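Local coordinates for protein Ika8 (Synthetic construct, PDB 6G6O) that is a computationally designed, symmetrical eight-bladed beta-propeller of WD40-type repeats, probably without a biological function of its own, at residues A[104-109]-A[120-125]; A[22-27]-A[61-66]. All blocks are in the same frame, centred on the assembly; numbering follows the deposited sequence.

Interaction 1: A[104-109]-A[120-125]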
ATOM      1  N   SER A 104      11.396  -6.775  -1.868  1.00 26.91           N
ATOM      2  CA  SER A 104      11.379  -8.227  -1.952  1.00 25.23           C
ATOM      3  C   SER A 104      12.817  -8.720  -2.006  1.00 27.87           C
ATOM      4  O   SER A 104      13.644  -8.155  -2.727  1.00 26.93           O
ATOM      5  CB  SER A 104      10.593  -8.711  -3.175  1.00 26.20           C
ATOM      6  OG  SER A 104      10.406 -10.116  -3.144  1.00 35.49           O
ATOM      7  N   LYS A 105      13.102  -9.771  -1.233  1.00 28.72           N
ATOM      8  CA  LYS A 105      14.451 -10.310  -1.105  1.00 26.10           C
ATOM      9  C   LYS A 105      15.422  -9.204  -0.711  1.00 25.07           C
ATOM     10  O   LYS A 105      15.261  -8.580   0.343  1.00 30.37           O
ATOM     11  CB  LYS A 105      14.889 -10.993  -2.404  1.00 27.93           C
ATOM     12  CG  LYS A 105      14.664 -12.500  -2.415  1.00 30.44           C
ATOM     13  CD  LYS A 105      13.180 -12.836  -2.487  1.00 38.63           C
ATOM     14  CE  LYS A 105      12.944 -14.317  -2.750  1.00 50.98           C
ATOM     15  NZ  LYS A 105      13.531 -14.770  -4.043  1.00 59.53           N
ATOM     16  N   ASN A 106      16.424  -8.946  -1.550  1.00 23.25           N
ATOM     17  CA  ASN A 106      17.377  -7.865  -1.326  1.00 20.14           C
ATOM     18  C   ASN A 106      17.258  -6.774  -2.386  1.00 14.90           C
ATOM     19  O   ASN A 106      18.218  -6.048  -2.648  1.00 19.72           O
ATOM     20  CB  ASN A 106      18.806  -8.402  -1.278  1.00 21.72           C
ATOM     21  CG  ASN A 106      19.078  -9.219  -0.034  1.00 28.32           C
ATOM     22  OD1 ASN A 106      18.394  -9.072   0.979  1.00 31.91           O
ATOM     23  ND2 ASN A 106      20.086 -10.081  -0.098  1.00 24.17           N
ATOM     24  N   ILE A 107      16.083  -6.644  -2.995  1.00 20.53           N
ATOM     25  CA  ILE A 107      15.850  -5.684  -4.065  1.00 19.93           C
ATOM     26  C   ILE A 107      14.775  -4.703  -3.621  1.00 13.95           C
ATOM     27  O   ILE A 107      13.753  -5.103  -3.053  1.00 18.84           O
ATOM     28  CB  ILE A 107      15.439  -6.385  -5.379  1.00 17.46           C
ATOM     29  CG1 ILE A 107      16.530  -7.352  -5.839  1.00 15.98           C
ATOM     30  CG2 ILE A 107      15.152  -5.364  -6.462  1.00 18.72           C
ATOM     31  CD1 ILE A 107      17.841  -6.681  -6.153  1.00 22.36           C
ATOM     32  N   VAL A 108      15.012  -3.420  -3.876  1.00 17.83           N
ATOM     33  CA  VAL A 108      14.039  -2.363  -3.633  1.00 15.66           C
ATOM     34  C   VAL A 108      13.706  -1.712  -4.966  1.00 17.34           C
ATOM     35  O   VAL A 108      14.608  -1.299  -5.704  1.00 22.21           O
ATOM     36  CB  VAL A 108      14.565  -1.318  -2.634  1.00 11.06           C
ATOM     37  CG1 VAL A 108      13.805  -0.008  -2.784  1.00 14.83           C
ATOM     38  CG2 VAL A 108      14.443  -1.841  -1.222  1.00 24.07           C
ATOM     39  N   VAL A 109      12.416  -1.629  -5.275  1.00 18.12           N
ATOM     40  CA  VAL A 109      11.924  -0.943  -6.464  1.00 15.19           C
ATOM     41  C   VAL A 109      11.149   0.281  -5.998  1.00 19.65           C
ATOM     42  O   VAL A 109      10.170   0.157  -5.252  1.00 20.70           O
ATOM     43  CB  VAL A 109      11.048  -1.861  -7.328  1.00 19.24           C
ATOM     44  CG1 VAL A 109      10.613  -1.141  -8.587  1.00 16.73           C
ATOM     45  CG2 VAL A 109      11.798  -3.134  -7.674  1.00 21.43           C
ATOM     46  N   TRP A 120      17.089  -1.034  -6.819  1.00 20.47           N
ATOM     47  CA  TRP A 120      18.279  -0.943  -5.990  1.00 14.98           C
ATOM     48  C   TRP A 120      18.628  -2.306  -5.405  1.00 15.83           C
ATOM     49  O   TRP A 120      17.774  -3.184  -5.255  1.00 22.64           O
ATOM     50  CB  TRP A 120      18.092   0.068  -4.852  1.00 13.03           C
ATOM     51  CG  TRP A 120      17.472   1.365  -5.274  1.00 14.22           C
ATOM     52  CD1 TRP A 120      16.140   1.660  -5.324  1.00 15.42           C
ATOM     53  CD2 TRP A 120      18.160   2.551  -5.690  1.00 17.62           C
ATOM     54  NE1 TRP A 120      15.955   2.952  -5.752  1.00 14.33           N
ATOM     55  CE2 TRP A 120      17.180   3.521  -5.983  1.00 17.44           C
ATOM     56  CE3 TRP A 120      19.508   2.887  -5.847  1.00 12.89           C
ATOM     57  CZ2 TRP A 120      17.505   4.803  -6.424  1.00 19.82           C
ATOM     58  CZ3 TRP A 120      19.829   4.159  -6.285  1.00 16.97           C
ATOM     59  CH2 TRP A 120      18.833   5.100  -6.569  1.00 15.75           C
ATOM     60  N   ASP A 121      19.906  -2.467  -5.080  1.00 23.83           N
ATOM     61  CA  ASP A 121      20.415  -3.627  -4.356  1.00 22.20           C
ATOM     62  C   ASP A 121      20.743  -3.158  -2.945  1.00 19.12           C
ATOM     63  O   ASP A 121      21.688  -2.388  -2.747  1.00 21.46           O
ATOM     64  CB  ASP A 121      21.643  -4.211  -5.055  1.00 22.06           C
ATOM     65  CG  ASP A 121      22.177  -5.460  -4.370  1.00 30.81           C
ATOM     66  OD1 ASP A 121      21.554  -5.937  -3.397  1.00 35.19           O
ATOM     67  OD2 ASP A 121      23.228  -5.972  -4.811  1.00 25.08           O
ATOM     68  N   ILE A 122      19.961  -3.615  -1.963  1.00 23.68           N
ATOM     69  CA  ILE A 122      20.160  -3.172  -0.587  1.00 21.90           C
ATOM     70  C   ILE A 122      21.461  -3.678   0.012  1.00 23.15           C
ATOM     71  O   ILE A 122      21.821  -3.266   1.120  1.00 24.94           O
ATOM     72  CB  ILE A 122      18.980  -3.598   0.311  1.00 16.15           C
ATOM     73  CG1 ILE A 122      19.082  -5.081   0.671  1.00 24.87           C
ATOM     74  CG2 ILE A 122      17.660  -3.302  -0.370  1.00 16.60           C
ATOM     75  CD1 ILE A 122      18.108  -5.514   1.748  1.00 24.13           C
ATOM     76  N   LEU A 123      22.176  -4.559  -0.690  1.00 23.93           N
ATOM     77  CA  LEU A 123      23.475  -5.018  -0.215  1.00 20.50           C
ATOM     78  C   LEU A 123      24.572  -4.011  -0.538  1.00 24.66           C
ATOM     79  O   LEU A 123      25.473  -3.785   0.279  1.00 24.56           O
ATOM     80  CB  LEU A 123      23.805  -6.378  -0.827  1.00 21.30           C
ATOM     81  CG  LEU A 123      23.655  -7.596   0.084  1.00 23.10           C
ATOM     82  CD1 LEU A 123      22.256  -7.657   0.667  1.00 26.37           C
ATOM     83  CD2 LEU A 123      23.974  -8.870  -0.677  1.00 25.86           C
ATOM     84  N   THR A 124      24.515  -3.397  -1.720  1.00 28.37           N
ATOM     85  CA  THR A 124      25.519  -2.437  -2.145  1.00 26.79           C
ATOM     86  C   THR A 124      24.971  -1.040  -2.382  1.00 26.72           C
ATOM     87  O   THR A 124      25.765  -0.104  -2.534  1.00 36.06           O
ATOM     88  CB  THR A 124      26.208  -2.912  -3.434  1.00 25.53           C
ATOM     89  OG1 THR A 124      25.280  -2.849  -4.524  1.00 25.18           O
ATOM     90  CG2 THR A 124      26.702  -4.341  -3.281  1.00 34.84           C
ATOM     91  N   GLY A 125      23.653  -0.865  -2.421  1.00 28.19           N
ATOM     92  CA  GLY A 125      23.082   0.417  -2.771  1.00 29.23           C
ATOM     93  C   GLY A 125      23.227   0.803  -4.224  1.00 31.42           C
ATOM     94  O   GLY A 125      22.725   1.862  -4.618  1.00 31.05           O
TER
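Val108 and Trp120 form an antiparallel hydrogen-bonded pair, and this is the tight end of the contact. Trp120 N donates to Val108 O at 2.7 Å, with the donor in the carbonyl plane. The return bond from Val108 N to Trp120 O is longer, 3.1 Å, and its donor is tilted from the plane of the Trp120 carbonyl. Both side chains stand on one face of the sheet. Val108 CG1 touches the indole at Trp120 CD1, 3.8 Å away, while Val108 O lies at the ring edge. Ser110 OG takes the indole NE1. The second methyl, Val108 CG2, meets Ile122 CG2 at 3.6 Å, the side chains crossing at about a right angle. Phe103 of strand 98-104 touches both. Ile122 CG1 sits between the backbone N and the carbonyl carbon (chi1 77°). This carries it alongside the turn, 3.8 Å from Asn106 CA.

Toward solvent the contact loosens. One further backbone bond, Ile122 N to Asn106 O at 3.1 Å, is made there. Past it, exposed Leu123 reaches back with CD1, 4.0 Å from Asn106 CB. Asp121 OD1 accepts from Leu123 N, which approaches from above the carboxylate plane. This is an Asx turn, consistent with the bend after the strand. A glycine in place of Asn106 would probably leave Leu123 CD1 without a partner on the turn and thin the cover of Ile122 CG1. Ser104 to Ile107 form a type II' turn. Strands 107-112 and 117-121 are the middle strands of a four-stranded blade, and the Trp-Asp pair ending the latter is the signature of WD40 propellers.

Interaction 2: A[22-27]-A[61-66]; sequences AFSKNI and LQFKDN
Ser24 CB lies over one face of the Phe63 ring, 3.8 Å from its centroid and offset toward the rim, in a CH-pi contact. Ile27 CG2 comes to the same ring obliquely and reaches Phe63 CE2 at 3.6 Å. Ile27 O lies at the ring edge, in its plane. The ring therefore rests against the turn of segment 22-27. Phe63 CG points opposite its own backbone N (chi1 -175°), which extends the ring toward this turn. Deeper in, Ala22 CB packs on Phe63 CB at 3.5 Å. Leu61 CB is the second neighbour of Ala22 CB.

The outer side is polar and lighter. A water links the two turns: it stands 2.7 Å from Ser24 OG and accepts from Asp65 N at 2.8 Å. Lys25 is exposed and bends its chain at chi3. Its NZ makes a weak hydrogen bond to Asn66 OD1, at 3.5 Å.

The strands run side by side behind these contacts. Strands 22-24 and 61-64 are nearly parallel, 5° apart, with their axes 6.5 Å from each other. They belong to different sheets, and side chains and the water join them. A type II' turn from Ser24 to Ile27, closed by bonds in both directions between these two residues, brings Ile27 beside the ring.

Around the contact, Ala22 pairs by its backbone with Val29, and Gln62 with Val69. Val29 of strand 27-32 also packs on Leu61 and Phe63, while Val68 of strand 67-72 and Ile82 add to the cover of Phe63. The Phe23 side chain touches Ile307 and Val309 of strand 307-312, in the preceding blade of the propeller.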
ATOM      1  N   ALA A  22       3.856   0.845   8.430  1.00 18.18           N
ATOM      2  CA  ALA A  22       4.351  -0.505   8.217  1.00 18.47           C
ATOM      3  C   ALA A  22       4.314  -1.256   9.540  1.00 15.94           C
ATOM      4  O   ALA A  22       4.516  -0.670  10.606  1.00 18.83           O
ATOM      5  CB  ALA A  22       5.772  -0.501   7.643  1.00 14.51           C
ATOM      6  N   PHE A  23       4.059  -2.561   9.462  1.00 13.23           N
ATOM      7  CA  PHE A  23       3.841  -3.380  10.649  1.00 18.67           C
ATOM      8  C   PHE A  23       4.422  -4.767  10.419  1.00 15.98           C
ATOM      9  O   PHE A  23       3.983  -5.483   9.516  1.00 21.16           O
ATOM     10  CB  PHE A  23       2.347  -3.466  10.977  1.00 17.10           C
ATOM     11  CG  PHE A  23       2.033  -4.310  12.179  1.00 21.59           C
ATOM     12  CD1 PHE A  23       2.890  -4.343  13.267  1.00 20.91           C
ATOM     13  CD2 PHE A  23       0.871  -5.061  12.224  1.00 15.98           C
ATOM     14  CE1 PHE A  23       2.601  -5.118  14.368  1.00 20.20           C
ATOM     15  CE2 PHE A  23       0.575  -5.835  13.327  1.00 21.25           C
ATOM     16  CZ  PHE A  23       1.440  -5.862  14.401  1.00 20.59           C
ATOM     17  N   SER A  24       5.397  -5.145  11.244  1.00 21.09           N
ATOM     18  CA  SER A  24       6.027  -6.456  11.165  1.00 26.33           C
ATOM     19  C   SER A  24       6.359  -6.936  12.570  1.00 30.81           C
ATOM     20  O   SER A  24       6.895  -6.171  13.377  1.00 36.38           O
ATOM     21  CB  SER A  24       7.295  -6.411  10.303  1.00 26.71           C
ATOM     22  OG  SER A  24       7.917  -7.681  10.233  1.00 35.55           O
ATOM     23  N   LYS A  25       6.045  -8.204  12.848  1.00 29.33           N
ATOM     24  CA  LYS A  25       6.265  -8.841  14.153  1.00 34.09           C
ATOM     25  C   LYS A  25       5.481  -8.056  15.197  1.00 27.06           C
ATOM     26  O   LYS A  25       4.241  -8.029  15.119  1.00 29.43           O
ATOM     27  CB  LYS A  25       7.768  -8.968  14.414  1.00 32.08           C
ATOM     28  CG  LYS A  25       8.592  -9.398  13.212  1.00 35.04           C
ATOM     29  CD  LYS A  25      10.076  -9.223  13.491  1.00 48.59           C
ATOM     30  CE  LYS A  25      10.371  -7.842  14.057  1.00 43.86           C
ATOM     31  NZ  LYS A  25      11.686  -7.790  14.756  1.00 41.66           N
ATOM     32  N   ASN A  26       6.128  -7.429  16.178  1.00 24.16           N
ATOM     33  CA  ASN A  26       5.458  -6.587  17.161  1.00 28.25           C
ATOM     34  C   ASN A  26       6.007  -5.165  17.117  1.00 29.08           C
ATOM     35  O   ASN A  26       6.016  -4.459  18.127  1.00 29.92           O
ATOM     36  CB  ASN A  26       5.595  -7.175  18.565  1.00 30.18           C
ATOM     37  CG  ASN A  26       4.644  -8.332  18.806  1.00 32.14           C
ATOM     38  OD1 ASN A  26       5.072  -9.459  19.059  1.00 40.32           O
ATOM     39  ND2 ASN A  26       3.347  -8.060  18.728  1.00 32.94           N
ATOM     40  N   ILE A  27       6.473  -4.742  15.946  1.00 22.78           N
ATOM     41  CA  ILE A  27       7.060  -3.424  15.750  1.00 21.45           C
ATOM     42  C   ILE A  27       6.237  -2.682  14.710  1.00 19.71           C
ATOM     43  O   ILE A  27       5.860  -3.250  13.679  1.00 23.56           O
ATOM     44  CB  ILE A  27       8.538  -3.524  15.314  1.00 23.29           C
ATOM     45  CG1 ILE A  27       9.393  -4.069  16.460  1.00 33.84           C
ATOM     46  CG2 ILE A  27       9.056  -2.172  14.852  1.00 21.39           C
ATOM     47  CD1 ILE A  27      10.883  -4.001  16.201  1.00 32.93           C
ATOM     48  N   LEU A  61       6.535   3.354   3.146  1.00 14.25           N
ATOM     49  CA  LEU A  61       7.318   2.585   4.099  1.00 17.97           C
ATOM     50  C   LEU A  61       7.272   1.115   3.716  1.00 13.50           C
ATOM     51  O   LEU A  61       6.211   0.588   3.370  1.00 17.94           O
ATOM     52  CB  LEU A  61       6.801   2.762   5.534  1.00 18.20           C
ATOM     53  CG  LEU A  61       7.225   4.011   6.309  1.00 12.93           C
ATOM     54  CD1 LEU A  61       6.457   4.104   7.614  1.00 14.37           C
ATOM     55  CD2 LEU A  61       8.720   4.014   6.566  1.00 15.90           C
ATOM     56  N   GLN A  62       8.429   0.460   3.777  1.00 16.01           N
ATOM     57  CA  GLN A  62       8.542  -0.977   3.562  1.00 14.42           C
ATOM     58  C   GLN A  62       9.339  -1.562   4.715  1.00 13.16           C
ATOM     59  O   GLN A  62      10.477  -1.150   4.952  1.00 17.96           O
ATOM     60  CB  GLN A  62       9.215  -1.289   2.223  1.00 18.10           C
ATOM     61  CG  GLN A  62       8.328  -1.030   1.019  1.00 15.01           C
ATOM     62  CD  GLN A  62       7.112  -1.929   0.993  1.00 12.43           C
ATOM     63  OE1 GLN A  62       7.200  -3.117   1.296  1.00 17.20           O
ATOM     64  NE2 GLN A  62       5.964  -1.364   0.635  1.00 18.42           N
ATOM     65  N   PHE A  63       8.746  -2.515   5.429  1.00 18.24           N
ATOM     66  CA  PHE A  63       9.343  -3.088   6.633  1.00 17.16           C
ATOM     67  C   PHE A  63       9.353  -4.602   6.483  1.00 18.99           C
ATOM     68  O   PHE A  63       8.300  -5.244   6.552  1.00 25.59           O
ATOM     69  CB  PHE A  63       8.567  -2.654   7.879  1.00 21.45           C
ATOM     70  CG  PHE A  63       9.185  -3.090   9.178  1.00 22.91           C
ATOM     71  CD1 PHE A  63      10.518  -3.454   9.251  1.00 21.07           C
ATOM     72  CD2 PHE A  63       8.423  -3.127  10.334  1.00 24.15           C
ATOM     73  CE1 PHE A  63      11.075  -3.854  10.449  1.00 28.10           C
ATOM     74  CE2 PHE A  63       8.974  -3.525  11.534  1.00 21.17           C
ATOM     75  CZ  PHE A  63      10.301  -3.889  11.592  1.00 25.83           C
ATOM     76  N   LYS A  64      10.539  -5.169   6.280  1.00 18.89           N
ATOM     77  CA  LYS A  64      10.694  -6.599   6.058  1.00 23.78           C
ATOM     78  C   LYS A  64      11.876  -7.096   6.873  1.00 21.29           C
ATOM     79  O   LYS A  64      12.947  -6.483   6.848  1.00 24.38           O
ATOM     80  CB  LYS A  64      10.901  -6.905   4.570  1.00 20.13           C
ATOM     81  CG  LYS A  64      11.083  -8.377   4.248  1.00 26.04           C
ATOM     82  CD  LYS A  64      10.950  -8.622   2.753  1.00 23.76           C
ATOM     83  CE  LYS A  64      11.993  -7.841   1.970  1.00 19.76           C
ATOM     84  NZ  LYS A  64      13.359  -8.405   2.142  1.00 23.16           N
ATOM     85  N   ASP A  65      11.675  -8.206   7.588  1.00 28.94           N
ATOM     86  CA  ASP A  65      12.687  -8.768   8.476  1.00 28.32           C
ATOM     87  C   ASP A  65      13.138  -7.729   9.497  1.00 29.14           C
ATOM     88  O   ASP A  65      12.386  -7.392  10.417  1.00 39.75           O
ATOM     89  CB  ASP A  65      13.877  -9.303   7.673  1.00 28.64           C
ATOM     90  CG  ASP A  65      13.504 -10.493   6.805  1.00 30.53           C
ATOM     91  OD1 ASP A  65      12.569 -11.234   7.175  1.00 28.35           O
ATOM     92  OD2 ASP A  65      14.145 -10.686   5.750  1.00 32.44           O
ATOM     93  N   ASN A  66      14.358  -7.212   9.345  1.00 21.24           N
ATOM     94  CA  ASN A  66      14.874  -6.172  10.229  1.00 22.73           C
ATOM     95  C   ASN A  66      15.323  -4.938   9.456  1.00 24.48           C
ATOM     96  O   ASN A  66      16.101  -4.131   9.975  1.00 23.09           O
ATOM     97  CB  ASN A  66      16.021  -6.712  11.082  1.00 25.16           C
ATOM     98  CG  ASN A  66      15.541  -7.653  12.165  1.00 26.62           C
ATOM     99  OD1 ASN A  66      14.586  -7.355  12.881  1.00 33.56           O
ATOM    100  ND2 ASN A  66      16.202  -8.798  12.289  1.00 25.83           N
TER
HETATM  101  O   HOH W   1       9.430  -9.396   8.707  1.00 30.90           O

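Overall arrangement
From the N terminus, interaction 2 comes first. It closes a loop of 33 residues between 22-27 and 61-66 and joins the inner strands of two successive blades. Interaction 1 follows, in series: it neither nests with interaction 2 nor crosses it. It closes a short loop of ten residues, inside the hairpin of the next blade. Their centres lie about 16 Å apart, yet they touch. Lys64 NZ, on strand 58-64, makes a probable hydrogen bond to Lys105 O at 2.6 Å, and Lys64 has a cation-pi contact with Phe103. Together the two contacts tie three consecutive blades: one between blades, one within a blade, with Lys64 joining them.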